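Local coordinates for N-methyltransferase (Streptoalloteichus sp. ATCC 53650, PDB 5BSZ), which probably transfers a methyl group from S-adenosylmethionine to the amino nitrogen of a deoxysugar destined for the antibiotic kedarcidin, at residues A[166-178]-A[186-198]. Sequence-based numbering, arbitrary orientation.
Sequences EGEGRTVVRLSRS and RHEAHYLAADATG. With THM (thymidine), chain G.
Arg-174 lays its extended chain across the ring of Tyr-191: CG sits over one face in a CH-pi contact, 4.0 Å from the ring centroid, and NE reaches the phenol oxygen OH at 3.1 Å, near the guanidinium plane. A tyrosine suits this place because its face takes the arginine's aliphatic part and its hydroxyl the polar end; OH also bonds Asp-20 of helix 18-24. Val-172 CG1 packs at the ring edge. A leucine in place of Tyr-191 would probably leave Arg-174 NE and Asp-20 without their shared partner and the Arg-174 methylenes without a flat surface.

Arg-174, Tyr-191 and Val-172 belong to a beta hairpin, strands 171-181 and 184-195, the inner pair of a four-stranded antiparallel sheet distinct from the mixed sheet of the Rossmann-like methyltransferase fold. Reciprocal backbone bonds run from Thr-171 with Ala-194 to Arg-177 with Glu-188. On the sheet face of Val-173, CG2 meets Leu-192 CB at 3.7 Å, branched chains suiting this buried ground. Further along, Arg-177 and Glu-188, suitably opposite in charge, form a salt bridge: NH2 meets the syn side of OE1 at 3.0 Å, in the guanidinium plane, the carboxylate turned 75° from it.

The end nearer the 195-198 turn faces solvent: Gly-169 and Ala-196 are exposed, Arg-170 and Asp-195 partly so. Arg-170, CG anti to N (chi1 -174°), runs alongside Asp-195, but the hydrogen bond within their NH1 to OD1 salt bridge is weak, bent to 129°; an aspartate suits because its OD2 also accepts Thr-197 N in an Asx turn.

At the other end Ser-178 OG hydrogen-bonds thymidine O3' at 2.7 Å.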
loop_
_atom_site.group_PDB
_atom_site.type_symbol
_atom_site.label_atom_id
_atom_site.label_comp_id
_atom_site.label_asym_id
_atom_site.label_seq_id
_atom_site.Cartn_x
_atom_site.Cartn_y
_atom_site.Cartn_z
ATOM N N GLU A 166 0.090 -18.281 15.031
ATOM C CA GLU A 166 1.538 -18.470 14.919
ATOM C C GLU A 166 1.797 -19.945 14.692
ATOM O O GLU A 166 1.613 -20.756 15.590
ATOM C CB GLU A 166 2.260 -17.977 16.182
ATOM C CG GLU A 166 3.765 -18.205 16.118
ATOM C CD GLU A 166 4.477 -17.776 17.380
ATOM O OE1 GLU A 166 5.724 -17.788 17.383
ATOM O OE2 GLU A 166 3.789 -17.412 18.357
ATOM N N GLY A 167 2.164 -20.308 13.476
ATOM C CA GLY A 167 2.360 -21.698 13.122
ATOM C C GLY A 167 3.851 -21.955 12.997
ATOM O O GLY A 167 4.688 -21.117 13.376
ATOM N N GLU A 168 4.174 -23.122 12.453
ATOM C CA GLU A 168 5.556 -23.460 12.143
ATOM C C GLU A 168 5.978 -22.781 10.834
ATOM O O GLU A 168 5.464 -23.083 9.749
ATOM C CB GLU A 168 5.750 -24.987 12.077
ATOM C CG GLU A 168 7.193 -25.456 12.261
ATOM C CD GLU A 168 7.782 -25.175 13.645
ATOM O OE1 GLU A 168 7.073 -24.699 14.562
ATOM O OE2 GLU A 168 8.990 -25.437 13.829
ATOM N N GLY A 169 6.923 -21.855 10.945
ATOM C CA GLY A 169 7.393 -21.109 9.766
ATOM C C GLY A 169 6.442 -20.076 9.146
ATOM O O GLY A 169 6.753 -19.552 8.087
ATOM N N ARG A 170 5.305 -19.798 9.785
ATOM C CA ARG A 170 4.276 -18.866 9.306
ATOM C C ARG A 170 3.474 -18.275 10.474
ATOM O O ARG A 170 3.088 -18.979 11.407
ATOM C CB ARG A 170 3.339 -19.564 8.338
ATOM C CG ARG A 170 2.313 -18.655 7.678
ATOM C CD ARG A 170 1.943 -19.194 6.302
ATOM N NE ARG A 170 0.731 -18.591 5.748
ATOM C CZ ARG A 170 0.694 -17.602 4.850
ATOM N NH1 ARG A 170 1.807 -17.050 4.375
ATOM N NH2 ARG A 170 -0.476 -17.148 4.410
ATOM N N THR A 171 3.308 -16.960 10.460
ATOM C CA THR A 171 2.535 -16.204 11.440
ATOM C C THR A 171 1.558 -15.287 10.675
ATOM O O THR A 171 1.959 -14.632 9.732
ATOM C CB THR A 171 3.451 -15.328 12.299
ATOM O OG1 THR A 171 4.219 -16.130 13.179
ATOM C CG2 THR A 171 2.687 -14.403 13.186
ATOM N N VAL A 172 0.285 -15.242 11.070
ATOM C CA VAL A 172 -0.690 -14.326 10.485
ATOM C C VAL A 172 -1.338 -13.517 11.579
ATOM O O VAL A 172 -1.802 -14.071 12.568
ATOM C CB VAL A 172 -1.776 -15.133 9.734
ATOM C CG1 VAL A 172 -2.827 -14.231 9.110
ATOM C CG2 VAL A 172 -1.100 -15.990 8.683
ATOM N N VAL A 173 -1.335 -12.199 11.442
ATOM C CA VAL A 173 -2.019 -11.345 12.360
ATOM C C VAL A 173 -3.140 -10.626 11.647
ATOM O O VAL A 173 -3.018 -10.309 10.458
ATOM C CB VAL A 173 -1.046 -10.337 12.986
ATOM C CG1 VAL A 173 0.109 -11.085 13.622
ATOM C CG2 VAL A 173 -0.483 -9.420 11.924
ATOM N N ARG A 174 -4.202 -10.340 12.388
ATOM C CA ARG A 174 -5.399 -9.701 11.861
ATOM C C ARG A 174 -5.864 -8.583 12.738
ATOM O O ARG A 174 -5.849 -8.692 13.958
ATOM C CB ARG A 174 -6.544 -10.734 11.743
ATOM C CG ARG A 174 -7.857 -10.182 11.186
ATOM C CD ARG A 174 -8.963 -11.246 11.092
ATOM N NE ARG A 174 -10.193 -10.782 10.425
ATOM C CZ ARG A 174 -11.189 -10.132 11.024
ATOM N NH1 ARG A 174 -11.122 -9.852 12.317
ATOM N NH2 ARG A 174 -12.262 -9.755 10.329
ATOM N N LEU A 175 -6.304 -7.481 12.137
ATOM C CA LEU A 175 -6.841 -6.367 12.901
ATOM C C LEU A 175 -8.067 -5.878 12.152
ATOM O O LEU A 175 -8.014 -5.723 10.932
ATOM C CB LEU A 175 -5.823 -5.239 12.994
ATOM C CG LEU A 175 -6.096 -4.003 13.808
ATOM C CD1 LEU A 175 -6.313 -4.469 15.241
ATOM C CD2 LEU A 175 -4.972 -2.954 13.768
ATOM N N SER A 176 -9.128 -5.584 12.891
ATOM C CA SER A 176 -10.375 -5.193 12.267
ATOM C C SER A 176 -10.985 -4.036 13.040
ATOM O O SER A 176 -10.724 -3.868 14.238
ATOM C CB SER A 176 -11.289 -6.419 12.194
ATOM O OG SER A 176 -11.891 -6.657 13.455
ATOM N N ARG A 177 -11.815 -3.258 12.365
ATOM C CA ARG A 177 -12.405 -2.056 12.920
ATOM C C ARG A 177 -13.731 -1.859 12.224
ATOM O O ARG A 177 -13.835 -2.192 11.034
ATOM C CB ARG A 177 -11.556 -0.886 12.561
ATOM C CG ARG A 177 -11.981 0.365 13.245
ATOM C CD ARG A 177 -11.227 1.500 12.653
ATOM N NE ARG A 177 -11.810 2.724 13.158
ATOM C CZ ARG A 177 -12.459 3.609 12.418
ATOM N NH1 ARG A 177 -12.944 4.680 13.009
ATOM N NH2 ARG A 177 -12.619 3.452 11.112
ATOM N N SER A 178 -14.741 -1.340 12.927
ATOM C CA SER A 178 -16.027 -1.037 12.276
ATOM C C SER A 178 -16.542 0.337 12.697
ATOM O O SER A 178 -16.218 0.815 13.775
ATOM C CB SER A 178 -17.032 -2.163 12.509
ATOM O OG SER A 178 -17.653 -2.084 13.790
ATOM N N ARG A 186 -19.643 -0.088 8.335
ATOM C CA ARG A 186 -18.508 -0.285 7.475
ATOM C C ARG A 186 -17.410 -0.980 8.220
ATOM O O ARG A 186 -16.955 -0.536 9.291
ATOM C CB ARG A 186 -18.014 1.056 6.947
ATOM C CG ARG A 186 -16.803 0.951 6.043
ATOM C CD ARG A 186 -16.736 2.169 5.128
ATOM N NE ARG A 186 -17.788 2.153 4.102
ATOM C CZ ARG A 186 -17.955 3.088 3.195
ATOM N NH1 ARG A 186 -17.142 4.135 3.172
ATOM N NH2 ARG A 186 -18.857 2.946 2.253
ATOM N N HIS A 187 -17.003 -2.107 7.666
ATOM C CA HIS A 187 -16.088 -3.035 8.332
ATOM C C HIS A 187 -14.740 -3.091 7.620
ATOM O O HIS A 187 -14.644 -3.403 6.417
ATOM C CB HIS A 187 -16.745 -4.447 8.381
ATOM C CG HIS A 187 -18.004 -4.435 9.169
ATOM N ND1 HIS A 187 -18.054 -4.805 10.498
ATOM C CD2 HIS A 187 -19.251 -4.018 8.842
ATOM C CE1 HIS A 187 -19.279 -4.611 10.954
ATOM N NE2 HIS A 187 -20.022 -4.126 9.973
ATOM N N GLU A 188 -13.677 -2.736 8.336
ATOM C CA GLU A 188 -12.323 -2.839 7.752
ATOM C C GLU A 188 -11.556 -3.977 8.393
ATOM O O GLU A 188 -11.525 -4.070 9.635
ATOM C CB GLU A 188 -11.554 -1.599 8.064
ATOM C CG GLU A 188 -12.007 -0.358 7.410
ATOM C CD GLU A 188 -11.441 0.879 8.079
ATOM O OE1 GLU A 188 -11.888 1.228 9.203
ATOM O OE2 GLU A 188 -10.565 1.510 7.451
ATOM N N ALA A 189 -10.964 -4.846 7.579
ATOM C CA ALA A 189 -10.158 -5.963 8.078
ATOM C C ALA A 189 -8.785 -5.897 7.376
ATOM O O ALA A 189 -8.731 -5.787 6.165
ATOM C CB ALA A 189 -10.813 -7.307 7.734
ATOM N N HIS A 190 -7.701 -5.930 8.145
ATOM C CA HIS A 190 -6.338 -5.974 7.605
ATOM C C HIS A 190 -5.686 -7.220 8.153
ATOM O O HIS A 190 -5.897 -7.603 9.318
ATOM C CB HIS A 190 -5.522 -4.746 7.997
ATOM C CG HIS A 190 -5.958 -3.493 7.319
ATOM N ND1 HIS A 190 -5.164 -2.811 6.414
ATOM C CD2 HIS A 190 -7.122 -2.802 7.397
ATOM C CE1 HIS A 190 -5.807 -1.736 6.000
ATOM N NE2 HIS A 190 -6.998 -1.713 6.575
ATOM N N TYR A 191 -4.938 -7.875 7.283
ATOM C CA TYR A 191 -4.060 -8.981 7.647
ATOM C C TYR A 191 -2.594 -8.704 7.271
ATOM O O TYR A 191 -2.337 -8.134 6.183
ATOM C CB TYR A 191 -4.450 -10.210 6.851
ATOM C CG TYR A 191 -5.795 -10.780 7.147
ATOM C CD1 TYR A 191 -6.947 -10.214 6.623
ATOM C CD2 TYR A 191 -5.911 -11.915 7.939
ATOM C CE1 TYR A 191 -8.200 -10.759 6.898
ATOM C CE2 TYR A 191 -7.143 -12.480 8.200
ATOM C CZ TYR A 191 -8.279 -11.891 7.691
ATOM O OH TYR A 191 -9.491 -12.478 7.969
ATOM N N LEU A 192 -1.656 -9.103 8.144
ATOM C CA LEU A 192 -0.251 -9.302 7.735
ATOM C C LEU A 192 0.147 -10.774 7.878
ATOM O O LEU A 192 -0.156 -11.396 8.894
ATOM C CB LEU A 192 0.697 -8.430 8.560
ATOM C CG LEU A 192 0.420 -6.947 8.703
ATOM C CD1 LEU A 192 1.155 -6.367 9.900
ATOM C CD2 LEU A 192 0.843 -6.271 7.416
ATOM N N ALA A 193 0.772 -11.337 6.851
ATOM C CA ALA A 193 1.315 -12.681 6.939
ATOM C C ALA A 193 2.780 -12.688 6.571
ATOM O O ALA A 193 3.150 -12.040 5.605
ATOM C CB ALA A 193 0.598 -13.610 5.995
ATOM N N ALA A 194 3.542 -13.557 7.241
ATOM C CA ALA A 194 4.959 -13.699 7.007
ATOM C C ALA A 194 5.341 -15.172 7.073
ATOM O O ALA A 194 4.857 -15.877 7.950
ATOM C CB ALA A 194 5.724 -12.875 8.015
ATOM N N ASP A 195 6.056 -15.639 6.052
ATOM C CA ASP A 195 6.659 -16.979 6.033
ATOM C C ASP A 195 7.944 -16.891 5.228
ATOM O O ASP A 195 8.424 -15.786 4.962
ATOM C CB ASP A 195 5.720 -18.020 5.410
ATOM C CG ASP A 195 5.276 -17.674 4.001
ATOM O OD1 ASP A 195 4.146 -18.069 3.699
ATOM O OD2 ASP A 195 5.972 -17.030 3.172
ATOM N N ALA A 196 8.442 -18.030 4.754
ATOM C CA ALA A 196 9.754 -18.070 4.102
ATOM C C ALA A 196 9.706 -17.359 2.770
ATOM O O ALA A 196 10.748 -16.973 2.243
ATOM C CB ALA A 196 10.231 -19.515 3.904
ATOM N N THR A 197 8.504 -17.185 2.223
ATOM C CA THR A 197 8.350 -16.541 0.935
ATOM C C THR A 197 8.326 -15.008 1.065
ATOM O O THR A 197 8.376 -14.323 0.053
ATOM C CB THR A 197 7.105 -17.058 0.151
ATOM O OG1 THR A 197 5.887 -16.678 0.812
ATOM C CG2 THR A 197 7.122 -18.591 0.002
ATOM N N GLY A 198 8.200 -14.471 2.276
ATOM C CA GLY A 198 8.095 -13.013 2.451
ATOM C C GLY A 198 6.921 -12.594 3.312
ATOM O O GLY A 198 6.353 -13.380 4.103
HETATM O "O5'" THM G . -18.500 -9.025 15.803
HETATM C "C5'" THM G . -18.077 -7.661 16.011
HETATM C "C4'" THM G . -19.100 -6.666 15.452
HETATM O "O4'" THM G . -20.226 -6.883 16.306
HETATM C "C3'" THM G . -18.758 -5.154 15.563
HETATM O "O3'" THM G . -18.796 -4.490 14.281
HETATM C "C2'" THM G . -19.766 -4.505 16.533
HETATM C "C1'" THM G . -20.814 -5.625 16.648
HETATM N N1 THM G . -21.614 -5.814 17.870
HETATM C C2 THM G . -22.692 -4.908 17.887
HETATM O O2 THM G . -22.728 -4.100 16.947
HETATM N N3 THM G . -23.607 -4.879 18.851
HETATM C C4 THM G . -23.572 -5.764 19.847
HETATM O O4 THM G . -24.465 -5.747 20.758
HETATM C C5 THM G . -22.464 -6.741 19.839
HETATM C C5M THM G . -22.478 -7.696 21.003
HETATM C C6 THM G . -21.515 -6.755 18.822
HETATM O O HOH W 1 3.519 -14.534 3.326
#